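Putative Acetyltransferase from the GNAT family (Novosphingobium aromaticivorans DSM 12444, PDB 3EC4) probably transfers an acyl group, as GNAT-type acetyltransferases do, to an acceptor not yet identified. Local coordinates at residues L85-D90 with R206-L211; Y135-D140 with R172-R177; A158-V163 with R180-G185. All blocks are in the same frame, centred on the assembly; numbering follows the deposited sequence.

Contact 1 (L85-D90 with R206-L211)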
ATOM      1  N   LEU A  85       9.635   0.661   7.564  1.00 27.50           N
ATOM      2  CA  LEU A  85      10.707  -0.208   7.107  1.00 27.20           C
ATOM      3  C   LEU A  85      10.201  -0.749   5.789  1.00 26.63           C
ATOM      4  O   LEU A  85       9.141  -1.392   5.754  1.00 26.70           O
ATOM      5  CB  LEU A  85      10.994  -1.346   8.099  1.00 29.97           C
ATOM      6  CG  LEU A  85      12.088  -2.339   7.635  1.00 29.58           C
ATOM      7  CD1 LEU A  85      13.474  -1.676   7.459  1.00 25.06           C
ATOM      8  CD2 LEU A  85      12.176  -3.565   8.523  1.00 28.37           C
ATOM      9  N   GLN A  86      10.913  -0.448   4.719  1.00 24.68           N
ATOM     10  CA  GLN A  86      10.584  -1.040   3.412  1.00 26.14           C
ATOM     11  C   GLN A  86      11.294  -2.368   3.223  1.00 28.03           C
ATOM     12  O   GLN A  86      12.495  -2.466   3.477  1.00 27.25           O
ATOM     13  CB  GLN A  86      10.959  -0.060   2.299  1.00 25.21           C
ATOM     14  CG  GLN A  86      10.530  -0.518   0.926  1.00 23.93           C
ATOM     15  CD  GLN A  86      11.066   0.429  -0.145  1.00 26.60           C
ATOM     16  OE1 GLN A  86      12.193   0.272  -0.574  1.00 28.41           O
ATOM     17  NE2 GLN A  86      10.287   1.427  -0.524  1.00 26.91           N
HETATM   18  N   MSE A  87      10.557  -3.390   2.768  1.00 26.30           N
HETATM   19  CA  MSE A  87      11.045  -4.778   2.648  1.00 25.44           C
HETATM   20  C   MSE A  87      10.810  -5.344   1.255  1.00 26.11           C
HETATM   21  O   MSE A  87       9.877  -4.949   0.588  1.00 24.60           O
HETATM   22  CB  MSE A  87      10.384  -5.694   3.703  1.00 26.51           C
HETATM   23  CG  MSE A  87      10.484  -5.115   5.072  1.00 27.14           C
HETATM   24 SE   MSE A  87       9.822  -6.226   6.469  0.75 25.31          SE
HETATM   25  CE  MSE A  87      11.287  -7.492   6.606  1.00 27.74           C
ATOM     26  N   ILE A  88      11.694  -6.237   0.828  1.00 25.31           N
ATOM     27  CA  ILE A  88      11.669  -6.806  -0.504  1.00 24.72           C
ATOM     28  C   ILE A  88      11.764  -8.310  -0.423  1.00 26.42           C
ATOM     29  O   ILE A  88      12.513  -8.847   0.389  1.00 25.17           O
ATOM     30  CB  ILE A  88      12.790  -6.157  -1.395  1.00 23.65           C
ATOM     31  CG1 ILE A  88      12.612  -6.464  -2.883  1.00 27.86           C
ATOM     32  CG2 ILE A  88      14.169  -6.538  -0.932  1.00 27.11           C
ATOM     33  CD1 ILE A  88      13.570  -5.587  -3.783  1.00 25.08           C
ATOM     34  N   ALA A  89      11.027  -8.990  -1.291  1.00 25.35           N
ATOM     35  CA  ALA A  89      11.113 -10.443  -1.366  1.00 27.38           C
ATOM     36  C   ALA A  89      11.728 -10.841  -2.705  1.00 29.95           C
ATOM     37  O   ALA A  89      11.006 -11.222  -3.620  1.00 26.72           O
ATOM     38  CB  ALA A  89       9.726 -11.107  -1.164  1.00 26.77           C
ATOM     39  N   ASP A  90      13.056 -10.753  -2.815  1.00 27.90           N
ATOM     40  CA  ASP A  90      13.703 -11.010  -4.106  1.00 28.57           C
ATOM     41  C   ASP A  90      14.344 -12.378  -4.204  1.00 32.36           C
ATOM     42  O   ASP A  90      15.051 -12.668  -5.197  1.00 34.04           O
ATOM     43  CB  ASP A  90      14.705  -9.924  -4.477  1.00 29.37           C
ATOM     44  CG  ASP A  90      15.759  -9.669  -3.398  1.00 35.68           C
ATOM     45  OD1 ASP A  90      15.749 -10.312  -2.324  1.00 35.68           O
ATOM     46  OD2 ASP A  90      16.571  -8.756  -3.630  1.00 43.07           O
ATOM     47  N   ARG A 206       8.871  -9.533  11.760  1.00 31.29           N
ATOM     48  CA  ARG A 206       9.220 -10.939  11.912  1.00 30.78           C
ATOM     49  C   ARG A 206       8.370 -11.827  11.035  1.00 28.09           C
ATOM     50  O   ARG A 206       8.890 -12.780  10.453  1.00 27.49           O
ATOM     51  CB  ARG A 206       9.094 -11.375  13.395  1.00 30.25           C
ATOM     52  CG  ARG A 206      10.177 -10.824  14.304  1.00 37.24           C
ATOM     53  CD  ARG A 206      10.113 -11.458  15.701  1.00 36.83           C
ATOM     54  NE  ARG A 206       8.851 -11.259  16.424  1.00 45.27           N
ATOM     55  CZ  ARG A 206       8.615 -10.286  17.316  1.00 48.03           C
ATOM     56  NH1 ARG A 206       9.528  -9.376  17.589  1.00 47.30           N
ATOM     57  NH2 ARG A 206       7.435 -10.216  17.922  1.00 47.82           N
ATOM     58  N   LEU A 207       7.088 -11.502  10.894  1.00 25.81           N
ATOM     59  CA  LEU A 207       6.211 -12.281  10.064  1.00 28.90           C
ATOM     60  C   LEU A 207       6.690 -12.177   8.634  1.00 28.02           C
ATOM     61  O   LEU A 207       6.880 -13.187   7.948  1.00 26.25           O
ATOM     62  CB  LEU A 207       4.758 -11.815  10.159  1.00 27.33           C
ATOM     63  CG  LEU A 207       3.836 -12.267   9.043  1.00 33.53           C
ATOM     64  CD1 LEU A 207       3.752 -13.826   9.004  1.00 32.34           C
ATOM     65  CD2 LEU A 207       2.450 -11.637   9.190  1.00 33.11           C
ATOM     66  N   TYR A 208       6.925 -10.942   8.201  1.00 26.26           N
ATOM     67  CA  TYR A 208       7.398 -10.726   6.823  1.00 25.44           C
ATOM     68  C   TYR A 208       8.733 -11.384   6.554  1.00 24.55           C
ATOM     69  O   TYR A 208       8.898 -11.984   5.495  1.00 25.20           O
ATOM     70  CB  TYR A 208       7.428  -9.242   6.483  1.00 26.88           C
ATOM     71  CG  TYR A 208       6.108  -8.552   6.662  1.00 21.71           C
ATOM     72  CD1 TYR A 208       4.902  -9.152   6.300  1.00 35.54           C
ATOM     73  CD2 TYR A 208       6.068  -7.272   7.202  1.00 29.01           C
ATOM     74  CE1 TYR A 208       3.683  -8.490   6.507  1.00 37.05           C
ATOM     75  CE2 TYR A 208       4.866  -6.610   7.378  1.00 29.15           C
ATOM     76  CZ  TYR A 208       3.687  -7.214   7.038  1.00 34.82           C
ATOM     77  OH  TYR A 208       2.530  -6.495   7.262  1.00 36.89           O
ATOM     78  N   GLU A 209       9.696 -11.263   7.464  1.00 23.33           N
ATOM     79  CA  GLU A 209      10.945 -12.037   7.359  1.00 25.62           C
ATOM     80  C   GLU A 209      10.703 -13.535   7.159  1.00 25.85           C
ATOM     81  O   GLU A 209      11.388 -14.178   6.362  1.00 26.65           O
ATOM     82  CB  GLU A 209      11.841 -11.800   8.581  1.00 25.88           C
ATOM     83  CG  GLU A 209      12.449 -10.433   8.570  1.00 30.12           C
ATOM     84  CD  GLU A 209      13.155 -10.110   9.886  1.00 32.90           C
ATOM     85  OE1 GLU A 209      12.937 -10.802  10.889  1.00 41.33           O
ATOM     86  OE2 GLU A 209      13.943  -9.167   9.872  1.00 40.24           O
ATOM     87  N   SER A 210       9.723 -14.096   7.858  1.00 26.69           N
ATOM     88  CA  SER A 210       9.423 -15.522   7.747  0.50 25.29           C
ATOM     89  C   SER A 210       8.750 -15.890   6.422  1.00 27.95           C
ATOM     90  O   SER A 210       8.637 -17.066   6.074  1.00 28.59           O
ATOM     91  CB  SER A 210       8.607 -15.985   8.970  0.50 25.15           C
ATOM     92  OG  SER A 210       9.284 -15.608  10.167  0.50 26.17           O
ATOM     93  N   LEU A 211       8.289 -14.889   5.695  1.00 24.94           N
ATOM     94  CA  LEU A 211       7.641 -15.069   4.395  1.00 29.88           C
ATOM     95  C   LEU A 211       8.574 -14.664   3.258  1.00 31.82           C
ATOM     96  O   LEU A 211       8.141 -14.544   2.115  1.00 33.89           O
ATOM     97  CB  LEU A 211       6.362 -14.228   4.336  1.00 28.53           C
ATOM     98  CG  LEU A 211       5.212 -14.758   5.208  1.00 28.16           C
ATOM     99  CD1 LEU A 211       4.136 -13.626   5.223  1.00 30.45           C
ATOM    100  CD2 LEU A 211       4.703 -16.040   4.660  1.00 28.67           C
TER

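Contact 2 (Y135-D140 with R172-R177)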
ATOM      1  N   TYR A 135      -7.219 -11.271  -2.560  1.00 23.50           N
ATOM      2  CA  TYR A 135      -7.594 -12.596  -2.129  1.00 24.90           C
ATOM      3  C   TYR A 135      -8.208 -12.502  -0.738  1.00 25.52           C
ATOM      4  O   TYR A 135      -7.965 -11.533   0.020  1.00 25.02           O
ATOM      5  CB  TYR A 135      -6.359 -13.494  -2.108  1.00 25.77           C
ATOM      6  CG  TYR A 135      -5.829 -13.837  -3.500  1.00 25.51           C
ATOM      7  CD1 TYR A 135      -6.445 -14.786  -4.264  1.00 27.92           C
ATOM      8  CD2 TYR A 135      -4.730 -13.183  -4.039  1.00 23.95           C
ATOM      9  CE1 TYR A 135      -5.968 -15.116  -5.524  1.00 26.00           C
ATOM     10  CE2 TYR A 135      -4.249 -13.509  -5.307  1.00 27.44           C
ATOM     11  CZ  TYR A 135      -4.890 -14.481  -6.035  1.00 29.05           C
ATOM     12  OH  TYR A 135      -4.457 -14.825  -7.320  1.00 33.18           O
ATOM     13  N   GLY A 136      -9.011 -13.506  -0.412  1.00 24.42           N
ATOM     14  CA  GLY A 136      -9.676 -13.545   0.864  1.00 25.20           C
ATOM     15  C   GLY A 136      -9.756 -14.953   1.389  1.00 23.81           C
ATOM     16  O   GLY A 136      -9.522 -15.906   0.669  1.00 26.23           O
ATOM     17  N   VAL A 137     -10.139 -15.031   2.649  1.00 26.60           N
ATOM     18  CA  VAL A 137     -10.540 -16.283   3.258  0.50 26.35           C
ATOM     19  C   VAL A 137     -11.905 -16.071   3.886  1.00 27.88           C
ATOM     20  O   VAL A 137     -12.156 -15.035   4.521  1.00 28.58           O
ATOM     21  CB  VAL A 137      -9.545 -16.801   4.331  0.50 26.10           C
ATOM     22  CG1 VAL A 137      -9.987 -18.168   4.834  0.50 21.13           C
ATOM     23  CG2 VAL A 137      -8.136 -16.889   3.775  0.50 31.38           C
ATOM     24  N   ARG A 138     -12.777 -17.055   3.695  1.00 28.87           N
ATOM     25  CA  ARG A 138     -14.130 -17.023   4.262  1.00 29.86           C
ATOM     26  C   ARG A 138     -14.261 -18.048   5.365  1.00 28.84           C
ATOM     27  O   ARG A 138     -13.784 -19.162   5.227  1.00 32.13           O
ATOM     28  CB  ARG A 138     -15.196 -17.267   3.185  1.00 32.88           C
ATOM     29  CG  ARG A 138     -15.206 -16.158   2.132  1.00 34.08           C
ATOM     30  CD  ARG A 138     -16.600 -15.843   1.584  1.00 37.79           C
ATOM     31  NE  ARG A 138     -16.592 -14.532   0.932  1.00 36.73           N
ATOM     32  CZ  ARG A 138     -17.307 -13.463   1.314  1.00 39.60           C
ATOM     33  NH1 ARG A 138     -18.142 -13.521   2.341  1.00 33.19           N
ATOM     34  NH2 ARG A 138     -17.195 -12.322   0.648  1.00 39.59           N
ATOM     35  N   ILE A 139     -14.910 -17.649   6.443  1.00 30.19           N
ATOM     36  CA  ILE A 139     -15.158 -18.480   7.629  1.00 31.54           C
ATOM     37  C   ILE A 139     -16.623 -18.226   8.048  1.00 29.84           C
ATOM     38  O   ILE A 139     -17.036 -17.072   8.208  1.00 32.46           O
ATOM     39  CB  ILE A 139     -14.200 -18.100   8.785  1.00 30.70           C
ATOM     40  CG1 ILE A 139     -12.758 -18.428   8.422  1.00 29.67           C
ATOM     41  CG2 ILE A 139     -14.598 -18.823  10.104  1.00 34.44           C
ATOM     42  CD1 ILE A 139     -11.742 -18.124   9.522  1.00 31.42           C
ATOM     43  N   ASP A 140     -17.401 -19.297   8.186  1.00 34.13           N
ATOM     44  CA  ASP A 140     -18.858 -19.231   8.493  1.00 35.01           C
ATOM     45  C   ASP A 140     -19.571 -18.345   7.487  1.00 33.92           C
ATOM     46  O   ASP A 140     -20.477 -17.578   7.847  1.00 32.63           O
ATOM     47  CB  ASP A 140     -19.134 -18.678   9.913  1.00 37.69           C
ATOM     48  CG  ASP A 140     -18.346 -19.406  11.012  1.00 43.91           C
ATOM     49  OD1 ASP A 140     -18.339 -20.658  11.010  1.00 43.26           O
ATOM     50  OD2 ASP A 140     -17.753 -18.710  11.882  1.00 48.52           O
ATOM     51  N   ARG A 172      -5.068 -17.088  13.756  1.00 28.69           N
ATOM     52  CA  ARG A 172      -5.269 -18.369  13.035  1.00 29.00           C
ATOM     53  C   ARG A 172      -4.364 -18.544  11.810  1.00 27.11           C
ATOM     54  O   ARG A 172      -4.545 -19.469  11.046  1.00 31.15           O
ATOM     55  CB  ARG A 172      -6.695 -18.480  12.510  1.00 28.57           C
ATOM     56  CG  ARG A 172      -7.737 -18.265  13.561  1.00 35.20           C
ATOM     57  CD  ARG A 172      -9.076 -18.682  13.037  1.00 34.41           C
ATOM     58  NE  ARG A 172     -10.106 -18.149  13.915  1.00 39.89           N
ATOM     59  CZ  ARG A 172     -11.376 -18.536  13.909  1.00 41.64           C
ATOM     60  NH1 ARG A 172     -11.789 -19.475  13.078  1.00 40.02           N
ATOM     61  NH2 ARG A 172     -12.231 -17.960  14.740  1.00 48.99           N
ATOM     62  N   GLY A 173      -3.421 -17.644  11.605  1.00 25.45           N
ATOM     63  CA  GLY A 173      -2.501 -17.751  10.465  1.00 27.91           C
ATOM     64  C   GLY A 173      -3.040 -17.264   9.134  1.00 25.55           C
ATOM     65  O   GLY A 173      -2.484 -17.558   8.064  1.00 26.52           O
ATOM     66  N   LEU A 174      -4.103 -16.486   9.171  1.00 25.30           N
ATOM     67  CA  LEU A 174      -4.747 -16.089   7.895  1.00 25.30           C
ATOM     68  C   LEU A 174      -3.898 -15.129   7.106  1.00 24.43           C
ATOM     69  O   LEU A 174      -3.747 -15.297   5.863  1.00 26.55           O
ATOM     70  CB  LEU A 174      -6.134 -15.534   8.115  1.00 26.98           C
ATOM     71  CG  LEU A 174      -7.074 -16.535   8.786  1.00 23.66           C
ATOM     72  CD1 LEU A 174      -8.485 -15.953   8.919  1.00 25.96           C
ATOM     73  CD2 LEU A 174      -7.053 -17.879   8.079  1.00 26.90           C
ATOM     74  N   ALA A 175      -3.358 -14.126   7.795  1.00 27.04           N
ATOM     75  CA  ALA A 175      -2.523 -13.103   7.145  1.00 26.80           C
ATOM     76  C   ALA A 175      -1.349 -13.705   6.385  1.00 28.16           C
ATOM     77  O   ALA A 175      -1.134 -13.364   5.222  1.00 26.51           O
ATOM     78  CB  ALA A 175      -2.015 -12.065   8.163  1.00 28.51           C
ATOM     79  N   ALA A 176      -0.630 -14.632   7.012  1.00 24.64           N
ATOM     80  CA  ALA A 176       0.492 -15.295   6.391  1.00 27.72           C
ATOM     81  C   ALA A 176       0.069 -16.028   5.123  1.00 24.85           C
ATOM     82  O   ALA A 176       0.667 -15.844   4.060  1.00 25.15           O
ATOM     83  CB  ALA A 176       1.139 -16.259   7.356  1.00 26.84           C
ATOM     84  N   ARG A 177      -1.019 -16.788   5.219  1.00 25.47           N
ATOM     85  CA  ARG A 177      -1.516 -17.523   4.065  1.00 25.84           C
ATOM     86  C   ARG A 177      -1.944 -16.615   2.911  1.00 26.05           C
ATOM     87  O   ARG A 177      -1.651 -16.898   1.758  1.00 24.04           O
ATOM     88  CB  ARG A 177      -2.626 -18.468   4.466  1.00 26.17           C
ATOM     89  CG  ARG A 177      -2.144 -19.627   5.333  1.00 25.66           C
ATOM     90  CD  ARG A 177      -3.302 -20.258   6.020  1.00 32.15           C
ATOM     91  NE  ARG A 177      -4.247 -20.801   5.051  1.00 30.89           N
ATOM     92  CZ  ARG A 177      -5.486 -21.155   5.353  1.00 40.91           C
ATOM     93  NH1 ARG A 177      -5.939 -21.093   6.606  1.00 35.81           N
ATOM     94  NH2 ARG A 177      -6.272 -21.598   4.398  1.00 36.01           N
TER

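Contact 3 (A158-V163 with R180-G185)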
ATOM      1  N   ALA A 158       6.090  -4.934  -7.325  1.00 25.22           N
ATOM      2  CA  ALA A 158       4.674  -4.927  -6.985  1.00 27.61           C
ATOM      3  C   ALA A 158       4.516  -4.930  -5.473  1.00 26.96           C
ATOM      4  O   ALA A 158       5.155  -5.723  -4.801  1.00 25.81           O
ATOM      5  CB  ALA A 158       3.961  -6.125  -7.597  1.00 26.69           C
ATOM      6  N   GLU A 159       3.641  -4.064  -4.974  1.00 25.15           N
ATOM      7  CA  GLU A 159       3.436  -3.911  -3.552  1.00 26.18           C
ATOM      8  C   GLU A 159       2.366  -4.844  -2.984  1.00 26.15           C
ATOM      9  O   GLU A 159       1.252  -4.898  -3.475  1.00 27.13           O
ATOM     10  CB  GLU A 159       3.031  -2.463  -3.254  1.00 25.21           C
ATOM     11  CG  GLU A 159       3.087  -2.122  -1.764  1.00 25.11           C
ATOM     12  CD  GLU A 159       2.616  -0.718  -1.475  1.00 29.62           C
ATOM     13  OE1 GLU A 159       1.857  -0.193  -2.308  1.00 25.18           O
ATOM     14  OE2 GLU A 159       2.971  -0.174  -0.391  1.00 31.38           O
ATOM     15  N   VAL A 160       2.715  -5.546  -1.914  1.00 25.98           N
ATOM     16  CA  VAL A 160       1.735  -6.216  -1.045  1.00 25.25           C
ATOM     17  C   VAL A 160       1.079  -5.232  -0.072  1.00 25.56           C
ATOM     18  O   VAL A 160       1.773  -4.503   0.623  1.00 27.61           O
ATOM     19  CB  VAL A 160       2.397  -7.342  -0.240  1.00 23.33           C
ATOM     20  CG1 VAL A 160       1.341  -8.067   0.578  1.00 26.88           C
ATOM     21  CG2 VAL A 160       3.117  -8.320  -1.244  1.00 26.09           C
ATOM     22  N   SER A 161      -0.259  -5.173  -0.083  1.00 26.97           N
ATOM     23  CA  SER A 161      -1.032  -4.165   0.695  1.00 31.49           C
ATOM     24  C   SER A 161      -2.424  -4.710   1.077  1.00 34.25           C
ATOM     25  O   SER A 161      -2.872  -5.758   0.577  1.00 31.10           O
ATOM     26  CB  SER A 161      -1.177  -2.827  -0.053  1.00 34.76           C
ATOM     27  OG  SER A 161      -1.509  -1.744   0.835  1.00 38.21           O
ATOM     28  N   GLY A 162      -3.069  -4.016   2.012  1.00 35.78           N
ATOM     29  CA  GLY A 162      -4.451  -4.321   2.376  1.00 35.13           C
ATOM     30  C   GLY A 162      -4.596  -5.595   3.181  1.00 34.16           C
ATOM     31  O   GLY A 162      -5.663  -6.229   3.133  1.00 32.78           O
ATOM     32  N   VAL A 163      -3.551  -5.967   3.940  1.00 30.41           N
ATOM     33  CA  VAL A 163      -3.596  -7.222   4.711  1.00 33.55           C
ATOM     34  C   VAL A 163      -4.367  -6.955   6.005  1.00 34.40           C
ATOM     35  O   VAL A 163      -3.887  -6.252   6.893  1.00 32.91           O
ATOM     36  CB  VAL A 163      -2.197  -7.750   5.070  1.00 34.09           C
ATOM     37  CG1 VAL A 163      -2.330  -9.063   5.833  1.00 34.60           C
ATOM     38  CG2 VAL A 163      -1.324  -7.932   3.774  1.00 32.78           C
ATOM     39  N   ARG A 180       1.192 -15.171   1.229  1.00 25.08           N
ATOM     40  CA  ARG A 180       1.709 -16.229   0.345  1.00 23.41           C
ATOM     41  C   ARG A 180       0.993 -16.246  -0.997  1.00 22.10           C
ATOM     42  O   ARG A 180       1.629 -16.389  -2.032  1.00 24.38           O
ATOM     43  CB  ARG A 180       1.562 -17.609   0.970  1.00 24.45           C
ATOM     44  CG  ARG A 180       2.519 -17.917   2.152  1.00 23.51           C
ATOM     45  CD  ARG A 180       2.184 -19.275   2.688  1.00 25.58           C
ATOM     46  NE  ARG A 180       3.010 -19.814   3.768  1.00 27.74           N
ATOM     47  CZ  ARG A 180       4.203 -20.376   3.583  1.00 31.25           C
ATOM     48  NH1 ARG A 180       4.738 -20.430   2.384  1.00 29.58           N
ATOM     49  NH2 ARG A 180       4.870 -20.884   4.613  1.00 31.42           N
ATOM     50  N   LYS A 181      -0.324 -16.157  -0.979  1.00 24.23           N
ATOM     51  CA  LYS A 181      -1.091 -16.209  -2.219  1.00 26.15           C
ATOM     52  C   LYS A 181      -0.791 -15.005  -3.098  1.00 25.66           C
ATOM     53  O   LYS A 181      -0.552 -15.114  -4.296  1.00 23.64           O
ATOM     54  CB  LYS A 181      -2.571 -16.279  -1.919  1.00 27.10           C
ATOM     55  CG  LYS A 181      -3.414 -16.503  -3.168  1.00 26.72           C
ATOM     56  CD  LYS A 181      -3.207 -17.853  -3.815  1.00 33.32           C
ATOM     57  CE  LYS A 181      -4.158 -18.006  -4.986  1.00 34.78           C
ATOM     58  NZ  LYS A 181      -3.964 -19.251  -5.680  1.00 35.41           N
ATOM     59  N   VAL A 182      -0.802 -13.826  -2.511  1.00 25.43           N
ATOM     60  CA  VAL A 182      -0.487 -12.626  -3.288  1.00 24.12           C
ATOM     61  C   VAL A 182       0.922 -12.702  -3.975  1.00 27.97           C
ATOM     62  O   VAL A 182       1.068 -12.385  -5.171  1.00 26.72           O
ATOM     63  CB  VAL A 182      -0.602 -11.340  -2.388  1.00 22.25           C
ATOM     64  CG1 VAL A 182       0.005 -10.102  -3.185  1.00 23.70           C
ATOM     65  CG2 VAL A 182      -2.051 -11.050  -1.986  1.00 23.51           C
ATOM     66  N   ILE A 183       1.954 -13.106  -3.216  1.00 25.51           N
ATOM     67  CA  ILE A 183       3.328 -13.137  -3.737  1.00 25.42           C
ATOM     68  C   ILE A 183       3.571 -14.257  -4.774  1.00 25.95           C
ATOM     69  O   ILE A 183       4.377 -14.088  -5.650  1.00 22.43           O
ATOM     70  CB  ILE A 183       4.406 -13.116  -2.624  1.00 22.73           C
ATOM     71  CG1 ILE A 183       4.420 -14.394  -1.799  1.00 26.96           C
ATOM     72  CG2 ILE A 183       4.252 -11.847  -1.765  1.00 24.02           C
ATOM     73  CD1 ILE A 183       5.533 -14.402  -0.680  1.00 26.45           C
ATOM     74  N   ALA A 184       2.770 -15.333  -4.690  1.00 24.06           N
ATOM     75  CA  ALA A 184       2.769 -16.389  -5.683  1.00 25.41           C
ATOM     76  C   ALA A 184       2.354 -15.825  -7.042  1.00 24.55           C
ATOM     77  O   ALA A 184       2.938 -16.172  -8.084  1.00 23.63           O
ATOM     78  CB  ALA A 184       1.844 -17.481  -5.239  1.00 25.53           C
ATOM     79  N   GLY A 185       1.343 -14.961  -7.045  1.00 24.05           N
ATOM     80  CA  GLY A 185       0.843 -14.381  -8.302  1.00 26.08           C
ATOM     81  C   GLY A 185       1.879 -13.446  -8.889  1.00 26.13           C
ATOM     82  O   GLY A 185       2.147 -13.470 -10.097  1.00 23.84           O
TER

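Contact 1 (L85-D90 with R206-L211)
The phenol ring of Y208 is approached at its edge, close to the ring plane, by the selenium of M87, while neither ring face is used by segment 85-90. This is a Met-aromatic contact of the edge type: M87 SE lies 5.2 Å from the centroid of the Y208 ring, 75° off the ring normal. M87 is a selenomethionine, so the heavier selenium occupies the place of sulfur. The contact belongs to the GNAT fold, where it joins strand 76-88 of the central sheet to helix 202-210 lying against it.

The selenium settles into the angle between the ring and its stem, with M87 SE 3.9 Å from Y208 CB and 4.0 Å from Y208 CD2. The two side chains cross at about a right angle. A long, flexible and polarisable side chain suits this place, since it must span from a strand to a helix whose nearest CA atoms, those of M87 and Y208, are 8.1 Å apart. Y208 contributes its apolar stem and ring edge here, and its side chain also packs on I179, L195 and F213, which places it among the strand 192-198, the helix 174-188 and the loop before the last strand. L195 and F213 touch M87 as well, so both side chains share these apolar neighbours.

E209 stands at the exposed border of the contact. Its charged carboxylate can remain toward solvent because its aliphatic part does the touching. The chain of M87 runs extended as far as selenium and then bends (chi3 76°), a turn that carries the terminal methyl to the glutamate stem, where M87 CE meets E209 CG at 3.7 Å.

Contact 2 (Y135-D140 with R172-R177)
R172 extends from CG to NE toward I139, and its guanidinium meets the end of the isoleucine obliquely, R172 NH1 lying 3.8 Å from I139 CD1. The same nitrogen is 4.1 Å from I139 CG2, so both methyls of the branched side chain are touched. R172 NH2 also makes a weak hydrogen bond to the carbonyl O of E168.

G173 follows at the N-cap of helix 174-188. At its backbone angles (phi 81°) a CB would be jammed against the carbonyl O of R172, so glycine suits the place. R172 to A175 fit the end of the GNAT Q/R-x-x-G-x-G/A signature, consistent with a turn that binds the pyrophosphate of acetyl-CoA.

L174, the first helical residue, points toward the strand. It meets I139 tip to tip, L174 CD1 to I139 CD1 at 4.0 Å. One turn on, R177 directs its charge to D98 in a salt bridge.

The chemistry implies a greasy strand-to-helix seam, held by dispersion and burial, whose solvent side is covered by an arginine that keeps its charge at the surface.

Contact 3 (A158-V163 with R180-G185)
The beta-alpha-beta crossover formed by strand 157-165, helix 174-188 and strand 192-198 has its first strand and its helix joined here, in a contact buried on both sides. V160 is the strand residue that carries it. One methyl makes the closest contacts: V160 CG2 rests 3.7 Å from I183 CG2 and 4.1 Å from V182 CG1, and so fits against two successive residues of the helix. Both pairs meet at a slant, methyl against methyl.

The torsions set up this meeting. In I183 the longer branch, CG1, occupies the crowded position between the backbone N and the carbonyl carbon (chi1 68°), and CG2 is the branch turned to the strand. V182 instead sends CG1, placed anti to its backbone N (chi1 170°).

Beta-branched residues suit the site, being compact, apolar and stiff. M186 adds to the cover of V160 from the next helical turn, and A147 and E149 of strand 142-149 pack on V182. E159, whose side chain starts away from the helix, forms a salt bridge with R150. Further along, G162 adopts a positive phi (73°), which favours glycine and is consistent with the irregular, bulged course of this strand in GNAT enzymes. Strand, helix and the neighbouring parallel strand 192-198 together form the beta-alpha-beta crossover of the GNAT core.

All three contacts press helices onto the same mixed sheet. Contacts 2 and 3 share helix 174-188, using its start and its middle, and their centres are 13 Å apart; their segments touch, Y135 CE1 lying 3.5 Å from K181 CE. Contact 1 uses the following helix, with its centre 12 Å from that of contact 3 and 19 Å from that of contact 2. Helix 202-210 and the residue after it touch helix 174-188: L207 CD1 is 3.9 Å from A176 CB, and L211 CD2 is 3.8 Å from R180 CG. Along the chain, contacts 2 and 3 alternate and are nested inside the loop that contact 1 closes. Contact 2 lies at the probable cofactor-binding turn.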